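Local coordinates for protein aspartate--tRNA(Asp/Asn) ligase (Sulfolobus tokodaii, PDB 1WYD) that probably attaches L-aspartate, activated by ATP as aspartyl-AMP, to both tRNA(Asp) and tRNA(Asn), as a homodimeric, non-discriminating class II aminoacyl-tRNA synthetase, at residues E282-L287 and D298-P303; K276-T281 and E310-D315. One frame throughout, in Å; residues are numbered along the deposited sequence.

Contact 1: E282-L287 and D298-P303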
# COMPACT_ATOMS: atom_id res chain seq x y z
N GLU B 282 -7.95 -23.58 27.39
CA GLU B 282 -9.38 -23.80 27.42
C GLU B 282 -9.89 -24.39 26.10
O GLU B 282 -10.79 -25.24 26.10
CB GLU B 282 -10.03 -22.45 27.64
CG GLU B 282 -11.23 -22.38 28.54
CD GLU B 282 -11.77 -20.96 28.53
OE1 GLU B 282 -10.95 -20.02 28.73
OE2 GLU B 282 -12.99 -20.79 28.26
N ALA B 283 -9.35 -23.90 24.97
CA ALA B 283 -9.69 -24.44 23.65
C ALA B 283 -9.32 -25.91 23.61
O ALA B 283 -10.07 -26.74 23.12
CB ALA B 283 -8.97 -23.69 22.55
N ILE B 284 -8.14 -26.22 24.13
CA ILE B 284 -7.71 -27.60 24.18
C ILE B 284 -8.70 -28.47 24.99
O ILE B 284 -9.02 -29.59 24.57
CB ILE B 284 -6.29 -27.70 24.72
CG1 ILE B 284 -5.28 -27.29 23.63
CG2 ILE B 284 -6.00 -29.12 25.28
CD1 ILE B 284 -5.60 -27.82 22.26
N GLU B 285 -9.17 -27.95 26.13
CA GLU B 285 -10.12 -28.70 26.95
C GLU B 285 -11.50 -28.88 26.29
O GLU B 285 -12.10 -29.95 26.40
CB GLU B 285 -10.25 -28.14 28.40
CG GLU B 285 -9.13 -28.56 29.37
CD GLU B 285 -8.90 -30.09 29.45
OE1 GLU B 285 -7.83 -30.55 28.98
OE2 GLU B 285 -9.78 -30.82 30.00
N ILE B 286 -12.00 -27.86 25.58
CA ILE B 286 -13.27 -28.00 24.88
C ILE B 286 -13.14 -29.13 23.89
O ILE B 286 -14.04 -29.97 23.75
CB ILE B 286 -13.72 -26.69 24.18
CG1 ILE B 286 -14.37 -25.74 25.20
CG2 ILE B 286 -14.70 -27.01 23.02
CD1 ILE B 286 -14.18 -24.27 24.88
N LEU B 287 -11.99 -29.19 23.22
CA LEU B 287 -11.78 -30.22 22.22
C LEU B 287 -11.72 -31.59 22.85
O LEU B 287 -12.46 -32.50 22.45
CB LEU B 287 -10.56 -29.91 21.35
CG LEU B 287 -10.80 -28.67 20.47
CD1 LEU B 287 -9.48 -28.07 20.10
CD2 LEU B 287 -11.67 -28.96 19.24
N ASP B 298 -0.33 -29.24 21.19
CA ASP B 298 -0.70 -29.51 19.80
C ASP B 298 -1.26 -28.29 19.10
O ASP B 298 -1.74 -27.36 19.73
CB ASP B 298 -1.73 -30.64 19.71
CG ASP B 298 -1.24 -31.94 20.32
OD1 ASP B 298 -2.04 -32.90 20.38
OD2 ASP B 298 -0.09 -32.08 20.78
N ASP B 299 -1.20 -28.30 17.78
CA ASP B 299 -1.76 -27.22 16.99
C ASP B 299 -3.28 -27.31 16.99
O ASP B 299 -3.83 -28.34 17.34
CB ASP B 299 -1.20 -27.27 15.56
CG ASP B 299 -1.46 -25.97 14.79
OD1 ASP B 299 -1.98 -24.98 15.35
OD2 ASP B 299 -1.17 -25.88 13.58
N ILE B 300 -3.95 -26.22 16.63
CA ILE B 300 -5.40 -26.21 16.50
C ILE B 300 -5.75 -25.99 15.03
O ILE B 300 -5.79 -24.87 14.55
CB ILE B 300 -6.01 -25.14 17.44
CG1 ILE B 300 -5.66 -25.47 18.89
CG2 ILE B 300 -7.52 -25.03 17.26
CD1 ILE B 300 -6.33 -24.57 19.90
N GLY B 301 -5.99 -27.09 14.32
CA GLY B 301 -6.28 -27.03 12.90
C GLY B 301 -7.68 -26.58 12.57
O GLY B 301 -8.54 -26.42 13.45
N THR B 302 -7.91 -26.39 11.27
CA THR B 302 -9.22 -26.00 10.76
C THR B 302 -10.31 -26.91 11.31
O THR B 302 -11.30 -26.39 11.88
CB THR B 302 -9.25 -26.00 9.24
OG1 THR B 302 -8.33 -25.01 8.78
CG2 THR B 302 -10.60 -25.52 8.73
N PRO B 303 -10.13 -28.24 11.17
CA PRO B 303 -11.11 -29.19 11.71
C PRO B 303 -11.46 -28.83 13.16
O PRO B 303 -12.66 -28.77 13.44
CB PRO B 303 -10.40 -30.55 11.63
CG PRO B 303 -8.92 -30.21 11.31
CD PRO B 303 -9.00 -28.92 10.53

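Contact 2: K276-T281 and E310-D315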
# COMPACT_ATOMS: atom_id res chain seq x y z
N LYS B 276 -14.90 -11.91 22.22
CA LYS B 276 -14.65 -13.03 23.12
C LYS B 276 -13.18 -13.46 23.07
O LYS B 276 -12.64 -13.64 21.97
CB LYS B 276 -15.58 -14.19 22.73
CG LYS B 276 -15.37 -15.48 23.55
CD LYS B 276 -16.34 -15.59 24.73
CE LYS B 276 -16.32 -16.98 25.34
NZ LYS B 276 -15.35 -17.04 26.47
N ARG B 277 -12.53 -13.58 24.24
CA ARG B 277 -11.20 -14.22 24.34
C ARG B 277 -11.31 -15.60 24.93
O ARG B 277 -12.01 -15.81 25.92
CB ARG B 277 -10.16 -13.44 25.17
CG ARG B 277 -10.61 -12.15 25.81
CD ARG B 277 -9.48 -11.24 26.32
NE ARG B 277 -8.32 -11.95 26.89
CZ ARG B 277 -7.05 -11.49 26.82
NH1 ARG B 277 -6.80 -10.34 26.21
NH2 ARG B 277 -6.04 -12.17 27.36
N LEU B 278 -10.61 -16.53 24.31
CA LEU B 278 -10.58 -17.88 24.75
C LEU B 278 -9.13 -18.25 24.83
O LEU B 278 -8.39 -18.09 23.84
CB LEU B 278 -11.28 -18.73 23.71
CG LEU B 278 -11.40 -20.23 23.91
CD1 LEU B 278 -12.43 -20.49 24.97
CD2 LEU B 278 -11.82 -20.86 22.63
N LYS B 279 -8.68 -18.70 26.01
CA LYS B 279 -7.30 -19.15 26.18
C LYS B 279 -7.13 -20.42 25.40
O LYS B 279 -8.08 -21.18 25.25
CB LYS B 279 -6.94 -19.39 27.65
CG LYS B 279 -7.30 -18.26 28.61
CD LYS B 279 -7.16 -18.71 30.05
CE LYS B 279 -6.45 -17.67 30.89
NZ LYS B 279 -7.40 -16.67 31.45
N TYR B 280 -5.91 -20.65 24.89
CA TYR B 280 -5.58 -21.85 24.13
C TYR B 280 -5.83 -23.09 25.01
O TYR B 280 -6.43 -24.06 24.56
CB TYR B 280 -4.14 -21.76 23.68
CG TYR B 280 -3.49 -23.08 23.33
CD1 TYR B 280 -3.52 -23.55 22.05
CD2 TYR B 280 -2.84 -23.85 24.29
CE1 TYR B 280 -2.92 -24.75 21.70
CE2 TYR B 280 -2.25 -25.06 23.96
CZ TYR B 280 -2.30 -25.49 22.65
OH TYR B 280 -1.75 -26.68 22.25
N THR B 281 -5.35 -23.02 26.25
CA THR B 281 -5.58 -24.02 27.31
C THR B 281 -7.03 -24.53 27.38
O THR B 281 -7.29 -25.74 27.41
CB THR B 281 -5.15 -23.41 28.70
OG1 THR B 281 -3.75 -23.13 28.69
CG2 THR B 281 -5.27 -24.42 29.84
N GLU B 310 -18.48 -24.13 16.35
CA GLU B 310 -19.75 -24.79 16.65
C GLU B 310 -20.12 -24.80 18.15
O GLU B 310 -21.26 -25.10 18.50
CB GLU B 310 -19.77 -26.22 16.08
CG GLU B 310 -20.56 -26.42 14.78
CD GLU B 310 -21.46 -25.23 14.41
OE1 GLU B 310 -22.54 -25.06 15.03
OE2 GLU B 310 -21.08 -24.47 13.49
N GLU B 311 -19.17 -24.46 19.02
CA GLU B 311 -19.33 -24.57 20.46
C GLU B 311 -19.37 -23.24 21.19
O GLU B 311 -19.86 -23.16 22.32
CB GLU B 311 -18.19 -25.40 21.06
CG GLU B 311 -18.65 -26.75 21.65
CD GLU B 311 -19.47 -26.62 22.93
OE1 GLU B 311 -18.91 -26.29 24.02
OE2 GLU B 311 -20.70 -26.84 22.84
N LEU B 312 -18.83 -22.21 20.56
CA LEU B 312 -18.69 -20.93 21.22
C LEU B 312 -19.91 -20.04 21.02
O LEU B 312 -20.13 -19.10 21.79
CB LEU B 312 -17.42 -20.22 20.76
CG LEU B 312 -16.10 -20.71 21.35
CD1 LEU B 312 -14.97 -20.19 20.50
CD2 LEU B 312 -15.91 -20.27 22.81
N LYS B 313 -20.70 -20.33 19.99
CA LYS B 313 -21.84 -19.47 19.68
C LYS B 313 -21.34 -18.06 19.35
O LYS B 313 -22.09 -17.08 19.42
CB LYS B 313 -22.85 -19.46 20.83
N GLU B 314 -20.06 -18.00 19.00
CA GLU B 314 -19.41 -16.79 18.53
C GLU B 314 -18.71 -17.12 17.22
O GLU B 314 -18.04 -18.16 17.10
CB GLU B 314 -18.37 -16.31 19.54
CG GLU B 314 -18.90 -16.06 20.94
CD GLU B 314 -19.50 -14.67 21.11
OE1 GLU B 314 -19.92 -14.06 20.10
OE2 GLU B 314 -19.56 -14.19 22.26
N ASP B 315 -18.90 -16.25 16.24
CA ASP B 315 -18.19 -16.34 14.96
C ASP B 315 -16.83 -15.65 15.03
O ASP B 315 -15.95 -15.91 14.23
CB ASP B 315 -19.02 -15.69 13.85
CG ASP B 315 -20.19 -16.55 13.40
OD1 ASP B 315 -20.98 -16.08 12.56
OD2 ASP B 315 -20.40 -17.72 13.84

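Contact 1: E282-L287 and D298-P303
Ile300 reaches from an extended loop to one face of the helix that carries Ala283 and Ile284, and its terminal methyl meets both residues. CD1 of Ile300 lies 3.8 Å from CB of Ala283 and 4.1 Å from CD1 of Ile284, so a single methyl is shared between neighbouring residues of one helical turn. The two isoleucines lie aslant to each other: CD1 of Ile284 also lies 4.1 Å from CG1 of Ile300. Ile300 gets this reach from a stretched side chain, with CD1 anti to CA (chi2 -174°), whereas Ile284 is folded at the same bond (chi2 -41°), bringing its methyl round towards the loop. Helix 280-289 and the loop leading into helix 302-312 belong to the beta-alpha-beta crossover that links edge strand 276-279 to its parallel neighbour 316-320 in the class II catalytic domain. Gly301 is the N-cap of the second helix. Leu305 of that helix and Trp322 add to the apolar surroundings of Ile300, while Ala283 rests on Leu308. On the side of the loop turned from helix 280-289, the carboxylate of Asp299 folds back, and its OD1 accepts a bent hydrogen bond from N of Ile300 (2.7 Å, 133° at the hydrogen), met from above the carboxylate plane.

Contact 2: K276-T281 and E310-D315
Leu278 and Leu312 bring their methyl pairs together where edge strand 276-279 of the catalytic domain's mixed sheet faces the C-terminal end of helix 302-312. This sheet is the core of the class II aminoacyl-tRNA synthetase fold, and strand 276-279 runs parallel to strand 316-320, held to it by backbone hydrogen bonds of Lys276 and Leu278 with Phe318. The two strands are joined by a beta-alpha-beta crossover, whose last helix delivers Leu312 to this spot. Packing is close here, around the buried Leu278: its CD2 approaches CD1 of Leu312 to 3.9 Å, and CD1 of Leu278 stands 4.1 Å from CD2 of Leu312, so both branches of each leucine take part. The side chains meet at a slant, forked end against forked end. CG of Leu278 is anti to the backbone N (chi1 180°), which carries its methyls out from the strand to meet those of Leu312. Tyr317 of strand 316-320 also touches Leu312, which is itself partly exposed.

At Lys276 and Glu314, both partly exposed, the fit becomes looser. The lysine chain bends at chi2 and again at chi4; on the way its CE passes CD2 of Leu312 at 4.2 Å, an aliphatic brush rather than a polar bond. Just past the helix, Lys313 takes positive phi, and the CB of the following Glu314 points to the strand. Although their charges are opposite, the groups do not pair: NZ of Lys276 remains 6.6 Å from OE2 of Glu314. That same OE2 instead lies 4.0 Å from CB of Lys276.

Followed from the N terminus, the chain runs along strand 276-279, turns directly into helix 280-289, passes through a loop to Ile300, and then enters helix 302-312, which leads to strand 316-320. Contact 2 closes the larger loop, joining the strand at its start to the helix end at its finish; contact 1 closes a shorter one within it, between the first helix and the entry to the second. Their centres are about 10 Å apart. Tyr280 bridges them: its OH probably hydrogen-bonds O of Asp298, 2.6 Å away, while its ring packs on Ile300. Ala283 in turn touches Leu278, making the apolar layer continuous between sheet edge and both helices.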